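PDB 6BQ6: thermospermine synthase from Medicago truncatula, which probably catalyses the transfer of an aminopropyl group from decarboxylated S-adenosylmethionine to spermidine, yielding thermospermine and S-methyl-5'-thioadenosine. Local coordinates for residues Gln78-Glu81 with Thr82-Phe85; Glu84-Tyr87 with His88-Val92; Gly113-Ala116 with Arg117-Arg121; Ala249-Pro252 with Ser253-Asp256. All coordinates share one frame; numbering follows the deposited sequence.

In the fold
Each of the four contacts is local, closing a turn within one continuous run of chain; none encloses or crosses another. Contact 1 turns the chain from strand 76-80 into helix 84-98, and contact 2, sharing Glu84 and Phe85 with it, continues along that helix's first turns. Contact 3 follows in helix 114-120 of a beta-alpha-beta unit and meets both earlier contacts through the Glu84-Arg117 salt bridge. Contact 4 comes much later, at the turn between strands 243-251 and 256-264, yet returns to contact 1, where Tyr254 and Ser253 bond to Gln78 and Asp83. Together they tie the N-terminal sheet to the Rossmann-like domain around bound thermospermine, which contacts 1, 2 and 4 touch.

Contact 1. Residues Gln78-Glu81 with Thr82-Phe85; sequences QSAE and TDEF
The carbonyl oxygen of Ala80 is gripped by two successive backbone N-H groups as the chain turns out of strand 76-80. Glu84 N reaches Ala80 O at 2.8 Å, nearly in line with the C=O bond, while Asp83 N comes to the same Ala80 O from above the carbonyl plane at a longer 3.3 Å. The Glu84 side chain folds back over this turn: with CG lodged between its own backbone N and carbonyl carbon (chi1 61°), the CB and CG methylenes lie against Ala80 O, and CB also sits 3.4 Å from Ser79 OG. The carboxylate then leads away toward His88 and Arg117. Three waters bridge polar groups of the turn. One molecule accepts from Ala80 N and donates to Asp83 OD1 at 2.8 Å, an oxygen also hydrogen-bonded to Ser253; a second links Glu81 O to Phe85 N, and a third joins Glu81 O to Glu84 OE1. The extended Glu81 side chain points outward, its OE1 bonded to Lys69 N. Just upstream, Gln78, part of the thermospermine pocket, pairs with Ser79 against Leu71 as a classic beta bulge. The whole is a strand-turn-helix junction between the N-terminal antiparallel sheet and helix 84-98, beside the polyamine pocket.

Contact 2. Residues Glu84-Tyr87 with His88-Val92; sequences EFIY and HECLV. With TER (N-(3-amino-propyl)-N-(5-aminopropyl)-1,4-diaminobutane), chain F.
The edge of the Tyr87 ring stands over one face of the His88 imidazole, a T-shaped stack with centroids 4.8 Å apart and planes at 84°. Tyr87 CD2 lies above the middle of that face, whereas Glu84 CB meets the imidazole at its rim, in plane. Farther along the phenol, Leu91 CD2 packs 3.9 Å from Tyr87 CE2. Tyr87 CG is turned anti to its main-chain nitrogen (chi1 170°), which sends the hydroxyl to Asp181, the predicted proton acceptor, and leaves Tyr87 OH 3.7 Å from C6 of thermospermine. His88 ND1 divides its N-H between two oxygens of one residue, Glu84 OE2 at 2.9 Å and Glu84 O at 3.0 Å. Both bonds are bent and tilted from the ring plane, and OE2 is met on its anti side, the carboxylate being 72° from the imidazole. Glu84 O also takes the backbone bond of helix 84-98 from His88 N. A leucine in place of His88 would probably leave Glu84 OE2 without this donor and deprive the Tyr87 edge of its flat aromatic partner. Arg117 forms a salt bridge with the same OE2, so the carboxylate is probably kept ionised, and its charge probably favours a proton on ND1, fixing the imidazole's rotation one residue beyond a tyrosine that lines the substrate pocket.

Contact 3. Residues Gly113-Ala116 with Arg117-Arg121; sequences GSTA and RELLR
Thr115 CG2 and Leu119 CD1 lie side by side, 4.0 Å apart, on the buried flank of helix 114-120, the helix of a Rossmann-like beta-alpha-beta unit. Both side chains press on strand 104-107, and the Thr115 hydroxyl is hydrogen-bonded to Asp181, the predicted proton acceptor. Gly111, Gly113 (at the N-cap) and Ala116 match a GxGxxA pattern, consistent with a nucleotide-binding loop. Gly113 has a positive phi of 99°, where a side chain would collide with the preceding carbonyl. Regular helical bonds join the two segments, among them Leu119 N to Thr115 O at 3.0 Å and Leu120 N to Ala116 O at 2.9 Å.

The other flank is polar and less enclosed, with Arg117 and Arg121 partly exposed. The Arg117 chain, bent at chi3 (73°), curls back to lay one guanidinium face over Ser114 CA, while Asn148 binds both Arg117 NH1 and Ser114 OG. Side-on, Arg117 NE and NH2 each hold Glu118 OE2 at 3.0 Å, with that oxygen in the guanidinium plane. Glu118 is thereby fixed between two arginines: its other oxygen, OE1, also bonded to His93, turns its syn lone pair to Arg121 NH1 at 2.7 Å.

Contact 4. Residues Ala249-Pro252 with Ser253-Asp256; sequences AHIP and SYAD. With TER (N-(3-amino-propyl)-N-(5-aminopropyl)-1,4-diaminobutane), chain F.
With Ile251 CG2 anti to the backbone N (chi1 -64°) and CD1 carried on by an extended chi2, both reach Tyr254, whose ring, swung alongside by chi1 -68°, is turned by a chi2 of 5° to face them. Ile251 CG2 stands 3.7 Å from the centroid of the Tyr254 ring, close to the normal, in a CH-pi contact, and Ile251 CD1 touches Tyr254 CE2 at 3.6 Å. Over the opposite face lies thermospermine, its C10 3.5 Å from Tyr254 CZ. The turn beneath is 3-10: Tyr254 N bonds to Ile251 O at 2.9 Å and Ala255 N to Pro252 O at 3.1 Å, both donors lying well above the carbonyl planes. Ile251 N bonds almost straight to Asp256 O at 3.2 Å, spanning the bend toward strand 256-264. The Tyr254 hydroxyl meets Gln78 O, and Trp258 forms an edge-to-face pair with the ring. Putting an alanine at Tyr254 would probably strip one wall from the polyamine site and take the aromatic face from Ile251 CG2 and the hydroxyl from Gln78 O. On this ring the ligand is met through its methylenes; since C8 and C10 flank the secondary amine N9, the electron-rich face may favour that amine's likely positive charge.

Contact 1. Residues Gln78-Glu81 with Thr82-Phe85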
loop_
_atom_site.group_PDB
_atom_site.type_symbol
_atom_site.label_atom_id
_atom_site.label_comp_id
_atom_site.label_asym_id
_atom_site.label_seq_id
_atom_site.Cartn_x
_atom_site.Cartn_y
_atom_site.Cartn_z
ATOM N N GLN B 78 -1.559 0.491 -19.283
ATOM C CA GLN B 78 -2.083 0.287 -20.646
ATOM C C GLN B 78 -1.620 -1.014 -21.252
ATOM O O GLN B 78 -2.391 -1.743 -21.916
ATOM C CB GLN B 78 -1.591 1.407 -21.555
ATOM C CG GLN B 78 -1.920 2.791 -21.088
ATOM C CD GLN B 78 -3.396 3.034 -21.085
ATOM O OE1 GLN B 78 -4.048 2.951 -22.131
ATOM N NE2 GLN B 78 -3.948 3.336 -19.917
ATOM N N SER B 79 -0.327 -1.263 -21.157
ATOM C CA SER B 79 0.301 -2.358 -21.848
ATOM C C SER B 79 1.459 -2.819 -21.047
ATOM O O SER B 79 2.235 -1.984 -20.608
ATOM C CB SER B 79 0.785 -1.867 -23.217
ATOM O OG SER B 79 1.878 -2.631 -23.728
ATOM N N ALA B 80 1.579 -4.120 -20.799
ATOM C CA ALA B 80 2.809 -4.670 -20.266
ATOM C C ALA B 80 3.504 -5.540 -21.262
ATOM O O ALA B 80 2.897 -6.284 -22.025
ATOM C CB ALA B 80 2.558 -5.445 -18.998
ATOM N N GLU B 81 4.805 -5.544 -21.175
ATOM C CA GLU B 81 5.617 -6.248 -22.128
ATOM C C GLU B 81 5.332 -7.748 -22.224
ATOM O O GLU B 81 5.341 -8.299 -23.335
ATOM C CB GLU B 81 7.087 -5.995 -21.778
ATOM C CG GLU B 81 8.110 -6.643 -22.667
ATOM C CD GLU B 81 9.554 -6.290 -22.244
ATOM O OE1 GLU B 81 9.809 -6.008 -21.048
ATOM O OE2 GLU B 81 10.414 -6.233 -23.155
ATOM N N THR B 82 5.141 -8.422 -21.097
ATOM C CA THR B 82 5.033 -9.863 -21.142
ATOM C C THR B 82 3.719 -10.317 -21.780
ATOM O O THR B 82 3.667 -11.422 -22.275
ATOM C CB THR B 82 5.115 -10.525 -19.752
ATOM O OG1 THR B 82 4.186 -9.897 -18.855
ATOM C CG2 THR B 82 6.511 -10.397 -19.207
ATOM N N ASP B 83 2.645 -9.534 -21.660
ATOM C CA ASP B 83 1.365 -9.984 -22.117
ATOM C C ASP B 83 0.563 -9.070 -23.011
ATOM O O ASP B 83 -0.578 -9.435 -23.356
ATOM C CB ASP B 83 0.481 -10.501 -20.951
ATOM C CG ASP B 83 0.180 -9.476 -19.894
ATOM O OD1 ASP B 83 0.258 -8.275 -20.155
ATOM O OD2 ASP B 83 -0.145 -9.887 -18.748
ATOM N N GLU B 84 1.105 -7.941 -23.428
ATOM C CA GLU B 84 0.361 -7.095 -24.369
ATOM C C GLU B 84 -0.013 -7.809 -25.672
ATOM O O GLU B 84 -1.000 -7.454 -26.296
ATOM C CB GLU B 84 1.060 -5.757 -24.637
ATOM C CG GLU B 84 2.428 -5.844 -25.257
ATOM C CD GLU B 84 2.465 -5.929 -26.774
ATOM O OE1 GLU B 84 3.592 -5.919 -27.309
ATOM O OE2 GLU B 84 1.439 -6.039 -27.465
ATOM N N PHE B 85 0.781 -8.797 -26.072
ATOM C CA PHE B 85 0.479 -9.607 -27.268
ATOM C C PHE B 85 -0.943 -10.202 -27.198
ATOM O O PHE B 85 -1.599 -10.373 -28.212
ATOM C CB PHE B 85 1.545 -10.675 -27.541
ATOM C CG PHE B 85 1.492 -11.875 -26.629
ATOM C CD1 PHE B 85 0.736 -12.950 -26.929
ATOM C CD2 PHE B 85 2.205 -11.892 -25.446
ATOM C CE1 PHE B 85 0.675 -14.065 -26.107
ATOM C CE2 PHE B 85 2.155 -13.000 -24.611
ATOM C CZ PHE B 85 1.380 -14.078 -24.929
HETATM O O HOH W 1 -0.593 -5.897 -21.424
HETATM O O HOH W 2 3.700 -9.016 -25.491
HETATM O O HOH W 3 5.786 -6.224 -25.818
#

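Contact 2. Residues Glu84-Tyr87 with His88-Val92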
loop_
_atom_site.group_PDB
_atom_site.type_symbol
_atom_site.label_atom_id
_atom_site.label_comp_id
_atom_site.label_asym_id
_atom_site.label_seq_id
_atom_site.Cartn_x
_atom_site.Cartn_y
_atom_site.Cartn_z
ATOM N N GLU B 84 1.105 -7.941 -23.428
ATOM C CA GLU B 84 0.361 -7.095 -24.369
ATOM C C GLU B 84 -0.013 -7.809 -25.672
ATOM O O GLU B 84 -1.000 -7.454 -26.296
ATOM C CB GLU B 84 1.060 -5.757 -24.637
ATOM C CG GLU B 84 2.428 -5.844 -25.257
ATOM C CD GLU B 84 2.465 -5.929 -26.774
ATOM O OE1 GLU B 84 3.592 -5.919 -27.309
ATOM O OE2 GLU B 84 1.439 -6.039 -27.465
ATOM N N PHE B 85 0.781 -8.797 -26.072
ATOM C CA PHE B 85 0.479 -9.607 -27.268
ATOM C C PHE B 85 -0.943 -10.202 -27.198
ATOM O O PHE B 85 -1.599 -10.373 -28.212
ATOM C CB PHE B 85 1.545 -10.675 -27.541
ATOM C CG PHE B 85 1.492 -11.875 -26.629
ATOM C CD1 PHE B 85 0.736 -12.950 -26.929
ATOM C CD2 PHE B 85 2.205 -11.892 -25.446
ATOM C CE1 PHE B 85 0.675 -14.065 -26.107
ATOM C CE2 PHE B 85 2.155 -13.000 -24.611
ATOM C CZ PHE B 85 1.380 -14.078 -24.929
ATOM N N ILE B 86 -1.410 -10.550 -25.979
ATOM C CA ILE B 86 -2.734 -11.106 -25.837
ATOM C C ILE B 86 -3.794 -10.052 -26.234
ATOM O O ILE B 86 -4.689 -10.368 -27.019
ATOM C CB ILE B 86 -2.991 -11.608 -24.414
ATOM C CG1 ILE B 86 -1.937 -12.637 -24.016
ATOM C CG2 ILE B 86 -4.393 -12.211 -24.272
ATOM C CD1 ILE B 86 -2.087 -13.105 -22.598
ATOM N N TYR B 87 -3.699 -8.849 -25.660
ATOM C CA TYR B 87 -4.667 -7.824 -25.912
ATOM C C TYR B 87 -4.616 -7.465 -27.416
ATOM O O TYR B 87 -5.653 -7.316 -28.047
ATOM C CB TYR B 87 -4.363 -6.579 -25.040
ATOM C CG TYR B 87 -5.190 -5.395 -25.414
ATOM C CD1 TYR B 87 -6.437 -5.156 -24.822
ATOM C CD2 TYR B 87 -4.732 -4.477 -26.351
ATOM C CE1 TYR B 87 -7.200 -4.052 -25.204
ATOM C CE2 TYR B 87 -5.489 -3.404 -26.745
ATOM C CZ TYR B 87 -6.713 -3.188 -26.156
ATOM O OH TYR B 87 -7.463 -2.082 -26.534
ATOM N N HIS B 88 -3.422 -7.306 -27.960
ATOM C CA HIS B 88 -3.346 -6.822 -29.326
ATOM C C HIS B 88 -3.700 -7.887 -30.356
ATOM O O HIS B 88 -4.313 -7.568 -31.366
ATOM C CB HIS B 88 -2.011 -6.158 -29.571
ATOM C CG HIS B 88 -1.867 -4.887 -28.806
ATOM N ND1 HIS B 88 -1.122 -4.786 -27.650
ATOM C CD2 HIS B 88 -2.502 -3.691 -28.953
ATOM C CE1 HIS B 88 -1.246 -3.561 -27.161
ATOM N NE2 HIS B 88 -2.063 -2.874 -27.945
ATOM N N GLU B 89 -3.351 -9.143 -30.122
ATOM C CA GLU B 89 -3.814 -10.210 -31.012
ATOM C C GLU B 89 -5.324 -10.390 -30.958
ATOM O O GLU B 89 -5.963 -10.530 -31.996
ATOM C CB GLU B 89 -3.161 -11.536 -30.699
ATOM C CG GLU B 89 -1.709 -11.646 -31.163
ATOM C CD GLU B 89 -1.132 -13.033 -30.987
ATOM O OE1 GLU B 89 -1.891 -14.022 -30.770
ATOM O OE2 GLU B 89 0.116 -13.161 -31.100
ATOM N N CYS B 90 -5.893 -10.345 -29.749
ATOM C CA CYS B 90 -7.363 -10.429 -29.599
ATOM C C CYS B 90 -8.099 -9.252 -30.217
ATOM O O CYS B 90 -9.160 -9.459 -30.821
ATOM C CB CYS B 90 -7.809 -10.576 -28.166
ATOM S SG CYS B 90 -7.397 -12.195 -27.463
ATOM N N LEU B 91 -7.548 -8.053 -30.091
ATOM C CA LEU B 91 -8.164 -6.852 -30.643
ATOM C C LEU B 91 -8.195 -6.893 -32.165
ATOM O O LEU B 91 -9.165 -6.488 -32.770
ATOM C CB LEU B 91 -7.426 -5.599 -30.236
ATOM C CG LEU B 91 -7.832 -4.207 -30.816
ATOM C CD1 LEU B 91 -9.280 -3.886 -30.417
ATOM C CD2 LEU B 91 -6.878 -3.144 -30.402
ATOM N N VAL B 92 -7.125 -7.389 -32.781
ATOM C CA VAL B 92 -6.897 -7.273 -34.236
ATOM C C VAL B 92 -7.294 -8.472 -35.066
ATOM O O VAL B 92 -8.042 -8.349 -36.046
ATOM C CB VAL B 92 -5.413 -6.898 -34.514
ATOM C CG1 VAL B 92 -5.072 -7.023 -35.988
ATOM C CG2 VAL B 92 -5.149 -5.474 -33.997
HETATM N N1 TER F . -5.451 5.053 -25.285
HETATM C C2 TER F . -5.013 3.834 -25.932
HETATM C C3 TER F . -6.059 2.740 -25.739
HETATM C C4 TER F . -6.160 2.248 -24.319
HETATM N N5 TER F . -6.963 1.049 -24.248
HETATM C C6 TER F . -6.440 -0.140 -23.613
HETATM C C7 TER F . -7.536 -0.906 -22.889
HETATM C C8 TER F . -6.903 -1.768 -21.811
HETATM N N9 TER F . -6.745 -1.069 -20.554
HETATM C C10 TER F . -6.130 -1.771 -19.458
HETATM C C11 TER F . -6.581 -1.324 -18.085
HETATM C C12 TER F . -6.108 -2.372 -17.077
HETATM C C13 TER F . -6.180 -1.897 -15.634
HETATM N N14 TER F . -7.377 -1.110 -15.394
#

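Contact 3. Residues Gly113-Ala116 with Arg117-Arg121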
loop_
_atom_site.group_PDB
_atom_site.type_symbol
_atom_site.label_atom_id
_atom_site.label_comp_id
_atom_site.label_asym_id
_atom_site.label_seq_id
_atom_site.Cartn_x
_atom_site.Cartn_y
_atom_site.Cartn_z
ATOM N N GLY B 113 1.461 1.708 -30.974
ATOM C CA GLY B 113 2.000 1.071 -32.142
ATOM C C GLY B 113 1.714 -0.415 -32.204
ATOM O O GLY B 113 1.986 -1.038 -33.225
ATOM N N SER B 114 1.211 -1.004 -31.109
ATOM C CA SER B 114 1.013 -2.429 -31.060
ATOM C C SER B 114 -0.154 -2.945 -31.893
ATOM O O SER B 114 -0.123 -4.018 -32.468
ATOM C CB SER B 114 0.936 -2.933 -29.632
ATOM O OG SER B 114 2.098 -2.602 -28.927
ATOM N N THR B 115 -1.233 -2.164 -31.933
ATOM C CA THR B 115 -2.337 -2.469 -32.786
ATOM C C THR B 115 -1.908 -2.427 -34.236
ATOM O O THR B 115 -2.204 -3.338 -34.974
ATOM C CB THR B 115 -3.471 -1.500 -32.481
ATOM O OG1 THR B 115 -3.860 -1.723 -31.121
ATOM C CG2 THR B 115 -4.643 -1.712 -33.367
ATOM N N ALA B 116 -1.219 -1.358 -34.605
ATOM C CA ALA B 116 -0.675 -1.223 -35.934
ATOM C C ALA B 116 0.241 -2.427 -36.256
ATOM O O ALA B 116 0.143 -3.002 -37.325
ATOM C CB ALA B 116 0.102 0.068 -36.069
ATOM N N ARG B 117 1.113 -2.768 -35.315
ATOM C CA ARG B 117 2.045 -3.892 -35.507
ATOM C C ARG B 117 1.284 -5.168 -35.892
ATOM O O ARG B 117 1.630 -5.869 -36.863
ATOM C CB ARG B 117 2.837 -4.134 -34.223
ATOM C CG ARG B 117 3.771 -5.313 -34.322
ATOM C CD ARG B 117 4.253 -5.664 -32.955
ATOM N NE ARG B 117 3.226 -6.305 -32.146
ATOM C CZ ARG B 117 2.962 -6.038 -30.870
ATOM N NH1 ARG B 117 3.574 -5.051 -30.220
ATOM N NH2 ARG B 117 2.044 -6.786 -30.218
ATOM N N GLU B 118 0.240 -5.502 -35.111
ATOM C CA GLU B 118 -0.506 -6.711 -35.432
ATOM C C GLU B 118 -1.241 -6.644 -36.782
ATOM O O GLU B 118 -1.318 -7.611 -37.499
ATOM C CB GLU B 118 -1.476 -7.068 -34.302
ATOM C CG GLU B 118 -0.787 -7.439 -33.004
ATOM C CD GLU B 118 0.178 -8.632 -33.150
ATOM O OE1 GLU B 118 -0.127 -9.629 -33.810
ATOM O OE2 GLU B 118 1.285 -8.565 -32.566
ATOM N N LEU B 119 -1.858 -5.500 -37.088
ATOM C CA LEU B 119 -2.484 -5.286 -38.386
ATOM C C LEU B 119 -1.516 -5.478 -39.548
ATOM O O LEU B 119 -1.865 -6.106 -40.532
ATOM C CB LEU B 119 -3.058 -3.892 -38.494
ATOM C CG LEU B 119 -4.324 -3.656 -37.641
ATOM C CD1 LEU B 119 -4.554 -2.191 -37.310
ATOM C CD2 LEU B 119 -5.540 -4.276 -38.279
ATOM N N LEU B 120 -0.311 -4.975 -39.380
ATOM C CA LEU B 120 0.714 -5.046 -40.453
ATOM C C LEU B 120 1.292 -6.446 -40.675
ATOM O O LEU B 120 1.971 -6.693 -41.653
ATOM C CB LEU B 120 1.831 -4.047 -40.141
ATOM C CG LEU B 120 1.339 -2.582 -40.286
ATOM C CD1 LEU B 120 2.324 -1.669 -39.585
ATOM C CD2 LEU B 120 1.163 -2.080 -41.717
ATOM N N ARG B 121 1.044 -7.372 -39.759
ATOM C CA ARG B 121 1.326 -8.785 -39.989
ATOM C C ARG B 121 0.466 -9.408 -41.064
ATOM O O ARG B 121 0.808 -10.461 -41.552
ATOM C CB ARG B 121 1.230 -9.598 -38.692
ATOM C CG ARG B 121 2.279 -9.170 -37.670
ATOM C CD ARG B 121 2.147 -9.929 -36.344
ATOM N NE ARG B 121 2.236 -11.372 -36.535
ATOM C CZ ARG B 121 1.603 -12.303 -35.815
ATOM N NH1 ARG B 121 0.772 -11.999 -34.844
ATOM N NH2 ARG B 121 1.770 -13.564 -36.117
#

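Contact 4. Residues Ala249-Pro252 with Ser253-Asp256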
loop_
_atom_site.group_PDB
_atom_site.type_symbol
_atom_site.label_atom_id
_atom_site.label_comp_id
_atom_site.label_asym_id
_atom_site.label_seq_id
_atom_site.Cartn_x
_atom_site.Cartn_y
_atom_site.Cartn_z
ATOM N N ALA B 249 -10.884 -12.509 -22.953
ATOM C CA ALA B 249 -9.683 -13.288 -22.640
ATOM C C ALA B 249 -9.007 -12.686 -21.458
ATOM O O ALA B 249 -9.020 -11.495 -21.272
ATOM C CB ALA B 249 -8.741 -13.269 -23.846
ATOM N N HIS B 250 -8.367 -13.530 -20.664
ATOM C CA HIS B 250 -7.604 -13.035 -19.531
ATOM C C HIS B 250 -6.310 -12.364 -19.914
ATOM O O HIS B 250 -5.546 -12.910 -20.717
ATOM C CB HIS B 250 -7.263 -14.243 -18.651
ATOM C CG HIS B 250 -6.590 -13.898 -17.340
ATOM N ND1 HIS B 250 -5.355 -14.383 -16.997
ATOM C CD2 HIS B 250 -6.972 -13.102 -16.320
ATOM C CE1 HIS B 250 -4.985 -13.882 -15.835
ATOM N NE2 HIS B 250 -5.959 -13.103 -15.399
ATOM N N ILE B 251 -6.037 -11.227 -19.280
ATOM C CA ILE B 251 -4.769 -10.539 -19.438
ATOM C C ILE B 251 -4.149 -10.370 -18.022
ATOM O O ILE B 251 -4.637 -9.629 -17.216
ATOM C CB ILE B 251 -4.948 -9.226 -20.171
ATOM C CG1 ILE B 251 -5.459 -9.526 -21.610
ATOM C CG2 ILE B 251 -3.623 -8.478 -20.286
ATOM C CD1 ILE B 251 -6.118 -8.354 -22.210
ATOM N N PRO B 252 -3.121 -11.140 -17.717
ATOM C CA PRO B 252 -2.652 -11.212 -16.329
ATOM C C PRO B 252 -2.330 -9.861 -15.746
ATOM O O PRO B 252 -2.717 -9.594 -14.615
ATOM C CB PRO B 252 -1.400 -12.100 -16.424
ATOM C CG PRO B 252 -1.647 -12.951 -17.586
ATOM C CD PRO B 252 -2.470 -12.160 -18.554
ATOM N N SER B 253 -1.697 -8.984 -16.519
ATOM C CA SER B 253 -1.290 -7.683 -15.997
ATOM C C SER B 253 -2.466 -6.768 -15.724
ATOM O O SER B 253 -2.338 -5.815 -14.962
ATOM C CB SER B 253 -0.330 -6.970 -16.936
ATOM O OG SER B 253 -0.887 -6.744 -18.194
ATOM N N TYR B 254 -3.603 -7.045 -16.352
ATOM C CA TYR B 254 -4.830 -6.299 -16.123
ATOM C C TYR B 254 -5.622 -6.750 -14.931
ATOM O O TYR B 254 -6.627 -6.088 -14.589
ATOM C CB TYR B 254 -5.693 -6.376 -17.409
ATOM C CG TYR B 254 -5.193 -5.665 -18.661
ATOM C CD1 TYR B 254 -3.940 -5.028 -18.733
ATOM C CD2 TYR B 254 -5.980 -5.655 -19.806
ATOM C CE1 TYR B 254 -3.526 -4.398 -19.888
ATOM C CE2 TYR B 254 -5.573 -5.026 -20.973
ATOM C CZ TYR B 254 -4.348 -4.400 -21.018
ATOM O OH TYR B 254 -3.958 -3.789 -22.169
ATOM N N ALA B 255 -5.259 -7.871 -14.295
ATOM C CA ALA B 255 -5.993 -8.520 -13.204
ATOM C C ALA B 255 -7.465 -8.750 -13.502
ATOM O O ALA B 255 -8.304 -8.658 -12.617
ATOM C CB ALA B 255 -5.834 -7.754 -11.859
ATOM N N ASP B 256 -7.793 -9.000 -14.778
ATOM C CA ASP B 256 -9.152 -9.271 -15.135
ATOM C C ASP B 256 -9.181 -9.902 -16.489
ATOM O O ASP B 256 -8.163 -9.944 -17.215
ATOM C CB ASP B 256 -9.982 -7.983 -15.171
ATOM C CG ASP B 256 -11.470 -8.217 -14.809
ATOM O OD1 ASP B 256 -11.930 -9.392 -14.757
ATOM O OD2 ASP B 256 -12.143 -7.201 -14.625
HETATM N N1 TER F . -5.451 5.053 -25.285
HETATM C C2 TER F . -5.013 3.834 -25.932
HETATM C C3 TER F . -6.059 2.740 -25.739
HETATM C C4 TER F . -6.160 2.248 -24.319
HETATM N N5 TER F . -6.963 1.049 -24.248
HETATM C C6 TER F . -6.440 -0.140 -23.613
HETATM C C7 TER F . -7.536 -0.906 -22.889
HETATM C C8 TER F . -6.903 -1.768 -21.811
HETATM N N9 TER F . -6.745 -1.069 -20.554
HETATM C C10 TER F . -6.130 -1.771 -19.458
HETATM C C11 TER F . -6.581 -1.324 -18.085
HETATM C C12 TER F . -6.108 -2.372 -17.077
HETATM C C13 TER F . -6.180 -1.897 -15.634
HETATM N N14 TER F . -7.377 -1.110 -15.394
#